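Long-range contacts in cellulose 1,4-beta-cellobiosidase (Thermobifida fusca, PDB 4JJJ), which probably acts as a cellobiohydrolase that splits the beta-1,4 links of cellulose to release cellobiose, this chain being its family 48 glycoside hydrolase domain: residues P110-Y115 / Y175-R180; M259-R264 / L341-P346; W365-E370 / E438-K443; A504-L509 / G527-L532. The protein carries 1 engineered substitution. All coordinates share one frame; numbering follows the deposited sequence.

Interaction 1: residues P110-Y115 / Y175-R180. With CA (calcium ion), chain E; BGC (beta-D-glucopyranose), chain D; BGC (beta-D-glucopyranose), chain B; BGC (beta-D-glucopyranose), chain C.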
# COMPACT_ATOMS: atom_id res chain seq x y z
N PRO A 110 15.90 14.67 -6.86
CA PRO A 110 15.51 13.94 -8.09
C PRO A 110 16.08 12.53 -8.29
O PRO A 110 15.45 11.70 -9.02
CB PRO A 110 16.01 14.86 -9.19
CG PRO A 110 16.60 16.07 -8.60
CD PRO A 110 16.57 15.96 -7.11
N ASN A 111 17.20 12.22 -7.64
CA ASN A 111 17.76 10.89 -7.66
C ASN A 111 18.43 10.62 -6.32
O ASN A 111 18.55 11.49 -5.44
CB ASN A 111 18.71 10.71 -8.86
CG ASN A 111 18.82 9.31 -9.36
OD1 ASN A 111 18.29 8.35 -8.74
ND2 ASN A 111 19.44 9.12 -10.55
N ALA A 112 18.73 9.34 -6.08
CA ALA A 112 19.27 8.84 -4.82
C ALA A 112 20.60 9.52 -4.39
O ALA A 112 20.85 9.70 -3.19
CB ALA A 112 19.49 7.32 -4.94
N ASP A 113 21.34 9.95 -5.40
CA ASP A 113 22.58 10.72 -5.17
C ASP A 113 22.38 12.08 -4.57
O ASP A 113 23.36 12.74 -4.11
CB ASP A 113 23.44 10.82 -6.44
CG ASP A 113 22.79 11.53 -7.55
OD1 ASP A 113 21.58 11.77 -7.58
OD2 ASP A 113 23.55 11.93 -8.46
N GLY A 114 21.14 12.56 -4.47
CA GLY A 114 20.87 13.77 -3.70
C GLY A 114 20.78 13.69 -2.20
O GLY A 114 20.59 14.68 -1.46
N TYR A 115 20.90 12.45 -1.68
CA TYR A 115 20.72 12.16 -0.30
C TYR A 115 22.09 11.89 0.30
O TYR A 115 22.92 11.19 -0.35
CB TYR A 115 19.76 10.92 -0.17
CG TYR A 115 18.35 11.31 -0.55
CD1 TYR A 115 17.95 11.24 -1.87
CD2 TYR A 115 17.50 11.75 0.41
CE1 TYR A 115 16.67 11.66 -2.18
CE2 TYR A 115 16.23 12.16 0.11
CZ TYR A 115 15.83 12.08 -1.20
OH TYR A 115 14.50 12.49 -1.59
N TYR A 175 12.39 2.33 1.43
CA TYR A 175 12.33 3.57 0.66
C TYR A 175 12.54 4.80 1.49
O TYR A 175 11.85 5.03 2.49
CB TYR A 175 10.94 3.63 -0.06
CG TYR A 175 10.66 2.42 -0.86
CD1 TYR A 175 11.22 2.25 -2.07
CD2 TYR A 175 9.81 1.47 -0.37
CE1 TYR A 175 11.07 1.05 -2.78
CE2 TYR A 175 9.60 0.27 -1.04
CZ TYR A 175 10.17 0.08 -2.26
OH TYR A 175 10.01 -1.04 -3.06
N GLN A 176 13.49 5.61 0.99
CA GLN A 176 13.88 6.86 1.62
C GLN A 176 14.35 7.95 0.64
O GLN A 176 14.37 9.15 1.03
CB GLN A 176 15.01 6.78 2.67
CG GLN A 176 14.78 5.96 3.87
CD GLN A 176 13.96 6.69 4.91
OE1 GLN A 176 14.49 7.52 5.73
NE2 GLN A 176 12.68 6.44 4.90
N ARG A 177 14.64 7.60 -0.57
CA ARG A 177 15.48 8.51 -1.45
C ARG A 177 14.81 8.89 -2.72
O ARG A 177 15.39 9.05 -3.80
CB ARG A 177 16.91 7.91 -1.67
CG ARG A 177 17.63 7.81 -0.30
CD ARG A 177 19.07 7.31 -0.40
NE ARG A 177 19.16 5.98 -0.87
CZ ARG A 177 20.28 5.30 -1.08
NH1 ARG A 177 21.42 5.90 -0.85
NH2 ARG A 177 20.25 4.02 -1.47
N GLY A 178 13.51 9.11 -2.58
CA GLY A 178 12.79 9.80 -3.65
C GLY A 178 12.29 8.93 -4.80
O GLY A 178 12.27 7.65 -4.74
N ALA A 179 11.76 9.57 -5.81
CA ALA A 179 11.09 8.93 -6.87
C ALA A 179 11.81 7.94 -7.69
O ALA A 179 11.22 7.06 -8.33
CB ALA A 179 10.45 9.97 -7.80
N ARG A 180 13.15 8.06 -7.74
CA ARG A 180 13.93 7.24 -8.63
C ARG A 180 14.54 6.11 -7.87
O ARG A 180 15.29 5.36 -8.43
CB ARG A 180 15.00 8.13 -9.34
CG ARG A 180 14.37 8.93 -10.47
CD ARG A 180 15.43 9.57 -11.36
NE ARG A 180 16.23 8.62 -12.08
CZ ARG A 180 17.17 8.95 -12.97
NH1 ARG A 180 17.39 10.25 -13.25
NH2 ARG A 180 17.89 8.01 -13.57
CA CA E . 16.47 4.17 -10.10
C2 BGC D . 8.44 4.93 3.22
C3 BGC D . 8.59 6.32 3.72
C4 BGC D . 8.90 7.34 2.61
C5 BGC D . 7.83 7.09 1.51
C6 BGC D . 8.06 8.10 0.39
C1 BGC D . 7.40 4.91 2.10
O2 BGC D . 8.09 4.05 4.26
O3 BGC D . 9.57 6.27 4.70
O4 BGC D . 8.69 8.70 3.07
O5 BGC D . 7.80 5.75 1.03
O6 BGC D . 9.19 7.64 -0.37
C2 BGC B . 9.48 10.83 3.65
C3 BGC B . 10.51 11.59 4.46
C4 BGC B . 10.67 11.05 5.87
C5 BGC B . 10.83 9.55 5.87
C6 BGC B . 10.81 8.89 7.20
C1 BGC B . 9.79 9.32 3.74
O2 BGC B . 9.39 11.26 2.30
O3 BGC B . 10.16 13.00 4.50
O4 BGC B . 11.90 11.67 6.38
O5 BGC B . 9.77 8.91 5.10
O6 BGC B . 11.08 7.51 7.11
C2 BGC C . 5.19 1.83 -0.93
C3 BGC C . 6.40 2.55 -0.34
C4 BGC C . 5.98 3.27 0.90
C5 BGC C . 5.31 2.41 1.92
C6 BGC C . 4.84 3.14 3.17
C1 BGC C . 4.52 1.07 0.17
O1 BGC C . 3.32 0.46 -0.33
O2 BGC C . 5.51 0.96 -2.04
O3 BGC C . 6.84 3.51 -1.34
O4 BGC C . 7.28 3.62 1.50
O5 BGC C . 4.14 1.84 1.30
O6 BGC C . 3.97 4.24 2.77
O HOH W 1 18.15 5.75 -9.70
O HOH W 2 22.30 8.37 0.24
O HOH W 3 15.55 5.75 -11.82
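Asn111 OD1, packed against the base of the Arg180 side chain, is gripped twice: by Ala112 N at 2.9 Å, which comes from above the carbonyl plane, and by a water that is itself a ligand of the calcium ion. That ion is also bound by Arg180 O at 2.4 Å, so metal and water tie the two loops together where no direct hydrogen bond does. The other branch of the amide, Asn111 ND2, sits over the centre of the guanidinium, 3.3 Å from Arg180 CZ; the two planes are only 20° apart, a stack kept in place as ND2 bonds to Ser559 O. Glu185, Asp408 and Glu560 complete the protein share of this calcium site, on the loop that also supplies Tyr175 and Gln176 to the glycan pocket of the family 48 catalytic domain. Tyr115 CG lies anti to its carbonyl carbon (chi1 -71°), which brings one ring face against Arg177 CA in a CH-pi contact, while the phenol OH bonds to Gln109 N. With an alanine at Tyr115, the backbone of Arg177 would probably lose its aromatic cover and Gln109 N its partner. A second water joins Tyr115 O to Arg177 NH1, which also bonds to Tyr563 O, while NE pairs with Glu181 in a salt bridge. Gln176 NE2 donates to Tyr175 O and, at 2.9 Å, to O6 of the chain B glucose.

Interaction 2: residues M259-R264 / L341-P346. With NA (sodium ion), chain I.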
# COMPACT_ATOMS: atom_id res chain seq x y z
N MET A 259 -8.71 3.52 13.79
CA MET A 259 -7.80 3.49 12.71
C MET A 259 -8.12 4.52 11.61
O MET A 259 -7.24 5.22 11.11
CB MET A 259 -7.71 2.07 12.16
CG MET A 259 -6.72 1.93 11.02
SD MET A 259 -6.39 0.24 10.55
CE MET A 259 -5.31 -0.25 11.86
N GLY A 260 -9.38 4.56 11.27
CA GLY A 260 -9.89 5.49 10.27
C GLY A 260 -9.70 6.94 10.69
O GLY A 260 -9.49 7.84 9.87
N ASP A 261 -9.86 7.20 11.98
CA ASP A 261 -9.65 8.58 12.54
C ASP A 261 -8.24 9.01 12.32
O ASP A 261 -7.98 10.12 11.86
CB ASP A 261 -10.07 8.56 14.02
CG ASP A 261 -10.70 9.82 14.46
OD1 ASP A 261 -10.75 10.81 13.68
OD2 ASP A 261 -11.33 9.74 15.54
N TYR A 262 -7.25 8.17 12.67
CA TYR A 262 -5.83 8.49 12.45
C TYR A 262 -5.44 8.53 11.00
O TYR A 262 -4.54 9.24 10.60
CB TYR A 262 -4.95 7.50 13.17
CG TYR A 262 -4.95 7.78 14.71
CD1 TYR A 262 -4.02 8.63 15.27
CD2 TYR A 262 -5.83 7.13 15.55
CE1 TYR A 262 -4.07 8.91 16.60
CE2 TYR A 262 -5.92 7.45 16.91
CZ TYR A 262 -4.98 8.32 17.42
OH TYR A 262 -5.01 8.62 18.81
N LEU A 263 -6.15 7.75 10.19
CA LEU A 263 -5.87 7.67 8.72
C LEU A 263 -6.11 9.00 8.05
O LEU A 263 -5.64 9.27 6.92
CB LEU A 263 -6.75 6.61 8.08
CG LEU A 263 -6.56 6.25 6.61
CD1 LEU A 263 -5.11 5.96 6.39
CD2 LEU A 263 -7.50 5.05 6.28
N ARG A 264 -6.87 9.87 8.74
CA ARG A 264 -6.94 11.24 8.19
C ARG A 264 -5.60 11.93 7.95
O ARG A 264 -5.53 12.83 7.17
CB ARG A 264 -7.84 12.17 9.04
CG ARG A 264 -9.30 11.68 9.17
CD ARG A 264 -10.20 12.59 9.98
NE ARG A 264 -9.76 12.60 11.33
CZ ARG A 264 -9.96 13.60 12.24
NH1 ARG A 264 -10.45 14.78 11.87
NH2 ARG A 264 -9.58 13.40 13.47
N LEU A 341 -19.00 2.64 12.33
CA LEU A 341 -17.68 2.90 11.86
C LEU A 341 -17.35 4.36 11.89
O LEU A 341 -16.20 4.68 11.73
CB LEU A 341 -17.51 2.33 10.43
CG LEU A 341 -17.17 0.84 10.50
CD1 LEU A 341 -17.15 0.37 9.07
CD2 LEU A 341 -15.81 0.50 11.09
N GLN A 342 -18.31 5.26 12.14
CA GLN A 342 -18.02 6.70 12.26
C GLN A 342 -17.02 7.00 13.38
O GLN A 342 -17.22 6.60 14.54
CB GLN A 342 -19.31 7.48 12.47
CG GLN A 342 -20.17 7.61 11.23
CD GLN A 342 -21.54 8.23 11.50
OE1 GLN A 342 -22.12 8.07 12.59
NE2 GLN A 342 -22.06 8.93 10.56
N PRO A 343 -15.97 7.75 13.09
CA PRO A 343 -14.99 8.08 14.09
C PRO A 343 -15.59 8.93 15.19
O PRO A 343 -16.52 9.75 14.98
CB PRO A 343 -13.95 8.89 13.35
CG PRO A 343 -14.05 8.39 11.96
CD PRO A 343 -15.46 7.96 11.76
N ASP A 344 -15.02 8.75 16.36
CA ASP A 344 -15.42 9.47 17.55
C ASP A 344 -14.93 10.88 17.66
O ASP A 344 -15.44 11.67 18.48
CB ASP A 344 -14.93 8.68 18.77
CG ASP A 344 -15.67 7.38 19.04
OD1 ASP A 344 -16.75 7.14 18.45
OD2 ASP A 344 -15.10 6.61 19.90
N SER A 345 -13.93 11.26 16.91
CA SER A 345 -13.42 12.65 17.00
C SER A 345 -14.50 13.65 16.52
O SER A 345 -15.31 13.36 15.64
CB SER A 345 -12.16 12.73 16.16
OG SER A 345 -12.55 12.59 14.85
N PRO A 346 -14.47 14.84 17.04
CA PRO A 346 -15.55 15.76 16.66
C PRO A 346 -15.61 16.11 15.15
O PRO A 346 -16.72 16.38 14.70
CB PRO A 346 -15.22 17.00 17.50
CG PRO A 346 -14.71 16.33 18.81
CD PRO A 346 -13.71 15.33 18.21
NA NA I . -14.25 4.58 20.36
O HOH W 4 -16.41 4.52 20.38
O HOH W 5 -14.20 3.41 22.04
O HOH W 6 -12.97 4.03 18.51
O HOH W 7 -11.93 3.41 19.45
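Over one face of the Arg264 guanidinium lies Ser345 OG, 3.4 Å from Arg264 NH2 but too poorly angled for a hydrogen bond, while at its edge, in plane, sits Asp261 O. That carbonyl takes a nearly straight bond from NE along a lone pair (N-H...O 166°), and Arg264 NH2 closes a salt bridge to Asp261 OD1 at 2.8 Å, so the aspartate holds the guanidinium with both its backbone and its side chain. The bend of the arginine at chi3 (-66°) folds the group back over its own helical turn to make this possible. Ser345 OG also donates to Asp261 OD1, at 2.8 Å, which receives it on its syn lone pair. The second oxygen, Asp261 OD2, accepts Tyr138 OH and a weak bond from Ser345 N, and rests 3.5 Å from Pro343 CB. A buried carboxylate with this many donors is probably held as the anion, helped by the arginine. An alanine in place of Asp261 would probably leave Ser345 OG and Tyr138 OH without this acceptor and cost Arg264 one of its carboxylate partners. Asp351 and Glu133 also form salt bridges with the arginine, and next to Ser345 the carboxylate of Asp344 binds a sodium ion together with Asp254, on the helix that carries Asp261. Ser345 OG further accepts a weak bond from Gly348 N, capping the start of helix 348-365; the contact thus locks the end region of one helix to the beginning of another in the (alpha/alpha)6 fold.

Interaction 3: residues W365-E370 / E438-K443. With CA (calcium ion), chain G.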
# COMPACT_ATOMS: atom_id res chain seq x y z
N TRP A 365 -12.26 12.30 -12.67
CA TRP A 365 -11.34 13.22 -13.33
C TRP A 365 -10.24 12.43 -14.01
O TRP A 365 -9.78 12.78 -15.12
CB TRP A 365 -10.77 14.18 -12.33
CG TRP A 365 -9.62 15.02 -12.84
CD1 TRP A 365 -9.64 15.91 -13.86
CD2 TRP A 365 -8.28 15.03 -12.33
NE1 TRP A 365 -8.40 16.46 -14.04
CE2 TRP A 365 -7.54 15.98 -13.08
CE3 TRP A 365 -7.65 14.36 -11.28
CZ2 TRP A 365 -6.21 16.22 -12.87
CZ3 TRP A 365 -6.28 14.58 -11.09
CH2 TRP A 365 -5.58 15.51 -11.82
N LEU A 366 -9.82 11.30 -13.41
CA LEU A 366 -8.69 10.53 -13.95
C LEU A 366 -9.11 9.53 -15.01
O LEU A 366 -8.26 8.73 -15.49
CB LEU A 366 -7.99 9.75 -12.82
CG LEU A 366 -7.24 10.67 -11.85
CD1 LEU A 366 -6.87 10.01 -10.54
CD2 LEU A 366 -5.97 11.21 -12.49
N GLN A 367 -10.41 9.41 -15.32
CA GLN A 367 -10.82 8.40 -16.23
C GLN A 367 -10.48 8.75 -17.70
O GLN A 367 -10.97 9.73 -18.27
CB GLN A 367 -12.33 8.05 -16.09
CG GLN A 367 -12.76 6.88 -16.93
CD GLN A 367 -14.03 6.25 -16.45
OE1 GLN A 367 -15.01 6.96 -16.15
NE2 GLN A 367 -14.02 4.97 -16.31
N SER A 368 -9.64 7.94 -18.27
CA SER A 368 -9.10 8.11 -19.64
C SER A 368 -10.21 7.96 -20.67
O SER A 368 -11.31 7.38 -20.44
CB SER A 368 -7.98 7.11 -19.91
OG SER A 368 -8.52 5.77 -19.89
N ALA A 369 -9.85 8.36 -21.90
CA ALA A 369 -10.71 8.15 -23.09
C ALA A 369 -11.12 6.68 -23.17
O ALA A 369 -12.27 6.32 -23.50
CB ALA A 369 -9.99 8.54 -24.32
N GLU A 370 -10.18 5.75 -22.98
CA GLU A 370 -10.41 4.32 -23.15
C GLU A 370 -11.18 3.74 -21.97
O GLU A 370 -11.90 2.76 -22.15
CB GLU A 370 -9.08 3.60 -23.36
CG GLU A 370 -8.56 3.69 -24.76
CD GLU A 370 -7.78 4.95 -25.01
OE1 GLU A 370 -7.30 5.58 -24.03
OE2 GLU A 370 -7.73 5.40 -26.23
N GLU A 438 -21.44 4.25 -10.51
CA GLU A 438 -22.01 3.59 -11.70
C GLU A 438 -21.42 4.20 -13.00
O GLU A 438 -21.02 3.43 -13.90
CB GLU A 438 -23.51 3.80 -11.69
CG GLU A 438 -24.21 3.08 -12.80
CD GLU A 438 -25.71 3.28 -12.81
OE1 GLU A 438 -26.25 4.09 -12.16
OE2 GLU A 438 -26.34 2.53 -13.51
N ALA A 439 -21.29 5.52 -13.03
CA ALA A 439 -20.76 6.15 -14.26
C ALA A 439 -19.35 5.74 -14.51
O ALA A 439 -18.99 5.49 -15.67
CB ALA A 439 -20.88 7.64 -14.20
N ILE A 440 -18.51 5.70 -13.46
CA ILE A 440 -17.13 5.21 -13.66
C ILE A 440 -17.11 3.77 -14.16
O ILE A 440 -16.40 3.40 -15.16
CB ILE A 440 -16.35 5.36 -12.32
CG1 ILE A 440 -16.19 6.80 -11.93
CG2 ILE A 440 -14.95 4.74 -12.49
CD1 ILE A 440 -15.72 7.03 -10.51
N LEU A 441 -17.86 2.90 -13.48
CA LEU A 441 -17.92 1.50 -13.83
C LEU A 441 -18.44 1.24 -15.24
O LEU A 441 -17.91 0.39 -15.99
CB LEU A 441 -18.83 0.83 -12.83
CG LEU A 441 -18.23 0.69 -11.45
CD1 LEU A 441 -19.31 0.46 -10.40
CD2 LEU A 441 -17.27 -0.49 -11.42
N ASP A 442 -19.47 2.02 -15.68
CA ASP A 442 -20.03 1.76 -16.99
C ASP A 442 -19.01 2.00 -18.10
O ASP A 442 -19.17 1.39 -19.18
CB ASP A 442 -21.29 2.64 -17.18
CG ASP A 442 -22.54 2.10 -16.43
OD1 ASP A 442 -22.62 1.00 -15.92
OD2 ASP A 442 -23.49 2.95 -16.40
N LYS A 443 -18.06 2.91 -17.89
CA LYS A 443 -17.00 3.11 -18.86
C LYS A 443 -15.79 2.20 -18.64
O LYS A 443 -15.15 1.78 -19.59
CB LYS A 443 -16.64 4.57 -18.81
CG LYS A 443 -15.61 4.93 -19.87
CD LYS A 443 -15.34 6.43 -20.05
CE LYS A 443 -14.34 6.69 -21.19
NZ LYS A 443 -14.16 8.17 -21.50
CA CA G . -25.56 2.20 -16.01
O HOH W 8 -14.16 8.03 -24.62
O HOH W 9 -24.95 0.19 -14.80
O HOH W 10 -26.75 0.16 -16.24
O HOH W 11 -27.18 2.82 -17.37
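Gln367 reaches across to helix 435-450 with its chain extended, CG lying anti to the backbone N (chi1 -174°), and Gln367 NE2 donates to Ile440 O at 3.1 Å. The bond is almost perfectly straight, 176°, and runs in both the amide plane of the glutamine and the plane of the carbonyl, where it meets a lone pair. Two further partners fix the rotation of the amide: Gln367 NE2 also bonds to Gly371 O, and Gln367 OE1 accepts from Gln364 NE2. Across one face of this amide runs the extended aliphatic chain of Lys443, whose CB lies 3.6 Å from Gln367 NE2. At Ser368 the backbone takes over, Ser368 O accepting a weak bond from Lys443 NZ at 3.1 Å, while the hydroxyl bonds to Gly371 N and Gly372 O. Ala369 contributes its carbonyl as well, which a water bridges to Lys443 NZ. Glu370 follows, its OE1 accepting from Val490 N. On the helix side, Glu438 OE2 and Asp442 OD2, one turn apart, bind a calcium ion. The loop leaving helix 348-365 is thereby joined to helix 435-450 in the (alpha/alpha)6 domain. Since the ammonium is met by Ser368 O, by water and by Tyr482 OH, the lysine charge is probably eased by carbonyl and hydroxyl dipoles rather than by a carboxylate among the partners named here.

Interaction 4: residues A504-L509 / G527-L532. With NA (sodium ion), chain J.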
# COMPACT_ATOMS: atom_id res chain seq x y z
N ALA A 504 -9.24 -10.03 -8.11
CA ALA A 504 -9.80 -8.72 -7.92
C ALA A 504 -10.62 -8.32 -9.15
O ALA A 504 -11.66 -7.65 -9.02
CB ALA A 504 -8.66 -7.72 -7.67
N LEU A 505 -10.19 -8.69 -10.35
CA LEU A 505 -10.95 -8.40 -11.55
C LEU A 505 -12.29 -9.16 -11.50
O LEU A 505 -13.35 -8.59 -11.76
CB LEU A 505 -10.12 -8.76 -12.78
CG LEU A 505 -10.84 -8.58 -14.12
CD1 LEU A 505 -11.33 -7.15 -14.27
CD2 LEU A 505 -9.90 -9.03 -15.23
N ALA A 506 -12.26 -10.42 -11.14
CA ALA A 506 -13.45 -11.23 -11.04
C ALA A 506 -14.42 -10.57 -10.04
O ALA A 506 -15.64 -10.48 -10.33
CB ALA A 506 -13.16 -12.60 -10.59
N LYS A 507 -13.93 -10.11 -8.87
CA LYS A 507 -14.82 -9.47 -7.91
C LYS A 507 -15.43 -8.20 -8.45
O LYS A 507 -16.62 -7.90 -8.25
CB LYS A 507 -14.12 -9.28 -6.62
CG LYS A 507 -13.94 -10.55 -5.79
CD LYS A 507 -13.34 -10.29 -4.46
CE LYS A 507 -11.83 -10.00 -4.52
NZ LYS A 507 -11.36 -9.23 -3.31
N THR A 508 -14.58 -7.37 -9.04
CA THR A 508 -15.06 -6.12 -9.57
C THR A 508 -16.24 -6.36 -10.49
O THR A 508 -17.28 -5.68 -10.39
CB THR A 508 -13.92 -5.40 -10.40
OG1 THR A 508 -12.87 -5.10 -9.51
CG2 THR A 508 -14.34 -4.09 -10.94
N LEU A 509 -16.08 -7.32 -11.36
CA LEU A 509 -17.10 -7.67 -12.34
C LEU A 509 -18.39 -8.25 -11.68
O LEU A 509 -19.49 -7.91 -12.09
CB LEU A 509 -16.53 -8.66 -13.38
CG LEU A 509 -15.43 -8.02 -14.29
CD1 LEU A 509 -14.78 -9.05 -15.17
CD2 LEU A 509 -15.98 -6.90 -15.12
N GLY A 527 -15.87 -16.99 -15.90
CA GLY A 527 -14.74 -17.58 -16.61
C GLY A 527 -13.42 -17.44 -15.88
O GLY A 527 -12.63 -18.33 -15.84
N LEU A 528 -13.25 -16.27 -15.23
CA LEU A 528 -12.09 -16.05 -14.36
C LEU A 528 -12.06 -16.96 -13.10
O LEU A 528 -11.03 -17.54 -12.75
CB LEU A 528 -11.98 -14.59 -13.96
CG LEU A 528 -11.72 -13.62 -15.13
CD1 LEU A 528 -11.72 -12.21 -14.64
CD2 LEU A 528 -10.40 -13.99 -15.86
N LEU A 529 -13.21 -17.18 -12.47
CA LEU A 529 -13.24 -18.05 -11.31
C LEU A 529 -12.96 -19.51 -11.74
O LEU A 529 -12.26 -20.22 -11.07
CB LEU A 529 -14.63 -18.00 -10.67
CG LEU A 529 -15.07 -16.69 -10.02
CD1 LEU A 529 -16.49 -16.84 -9.44
CD2 LEU A 529 -14.07 -16.22 -9.03
N ASP A 530 -13.46 -19.91 -12.91
CA ASP A 530 -13.16 -21.24 -13.40
C ASP A 530 -11.66 -21.36 -13.61
O ASP A 530 -11.08 -22.42 -13.35
CB ASP A 530 -13.83 -21.49 -14.74
CG ASP A 530 -15.31 -21.72 -14.65
OD1 ASP A 530 -15.77 -22.04 -13.58
OD2 ASP A 530 -15.99 -21.61 -15.71
N ALA A 531 -11.07 -20.34 -14.24
CA ALA A 531 -9.64 -20.31 -14.52
C ALA A 531 -8.82 -20.46 -13.26
O ALA A 531 -7.87 -21.22 -13.20
CB ALA A 531 -9.32 -19.02 -15.26
N LEU A 532 -9.19 -19.75 -12.19
CA LEU A 532 -8.54 -19.88 -10.90
C LEU A 532 -8.63 -21.29 -10.43
O LEU A 532 -7.66 -21.85 -9.95
CB LEU A 532 -9.05 -18.87 -9.87
CG LEU A 532 -8.75 -17.38 -10.22
CD1 LEU A 532 -9.51 -16.41 -9.36
CD2 LEU A 532 -7.27 -17.09 -10.06
NA NA J . -18.15 -21.88 -13.77
O HOH W 12 -20.61 -21.30 -13.01
O HOH W 13 -17.58 -19.89 -12.55
O HOH W 14 -18.63 -20.99 -15.40
O HOH W 15 -18.00 -23.31 -15.26
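With CG anti to its carbonyl carbon (chi1 -64°), Leu528 sends CD1 towards helix 499-516, where the CG of Leu505 is instead anti to the backbone N (chi1 177°); Leu505 CD2 meets Leu528 CD1 at 3.7 Å. The two leucines lie across each other, branch against branch, and from the next turn Leu509 CD1 lies 4.4 Å from Leu528 CD1. Ala506 CB touches both Leu528 CB, at 4.1 Å, and Leu529 CD2, at 4.0 Å. This is where the backbones come nearest, Ala506 CA and Leu528 CA being 6.0 Å apart, and the small side chain fits that close approach. The short helical segments run nearly antiparallel, with axes 9.4 Å apart and a signed crossing angle of -151°, as a worked example of packing by apolar side chains alone; no hydrogen bond links them. Polar groups are dealt with inside each helix or beyond it. Thr508 OG1 returns to Ala504 O, which thereby accepts both the hydroxyl and Thr508 N, from opposite faces of its plane. Lys507 goes to Glu423 and Glu625, while the carboxylate of Asp530 binds a sodium ion. Helices 499-516 and 519-533 are consecutive, joined by a short turn into an antiparallel hairpin; helices 416-432, 435-450 and 620-637 pack on the first of them, and the last also touches Leu529 through Ala629 and His633.

In the fold
The four contacts follow one another along the chain without overlapping, all within the family 48 catalytic domain. Interaction 1, in the loops beside the glycan, lies farthest from the rest: its centre is about 38 Å from that of interaction 4, on opposite sides of the chain's centre. Helix 348-365 connects two others, beginning just after segment 341-346 of interaction 2 and ending at segment 365-370 of interaction 3, whose centres are about 30 Å apart. Interactions 3 and 4 are closest, about 5 Å between nearest atoms, with helix 435-450 packing against helix 499-516. Interaction 1 thus ties metal-binding and glycan-pocket loops, while interactions 2 to 4 tie helices of the (alpha/alpha)6 domain to each other and to their connecting loops.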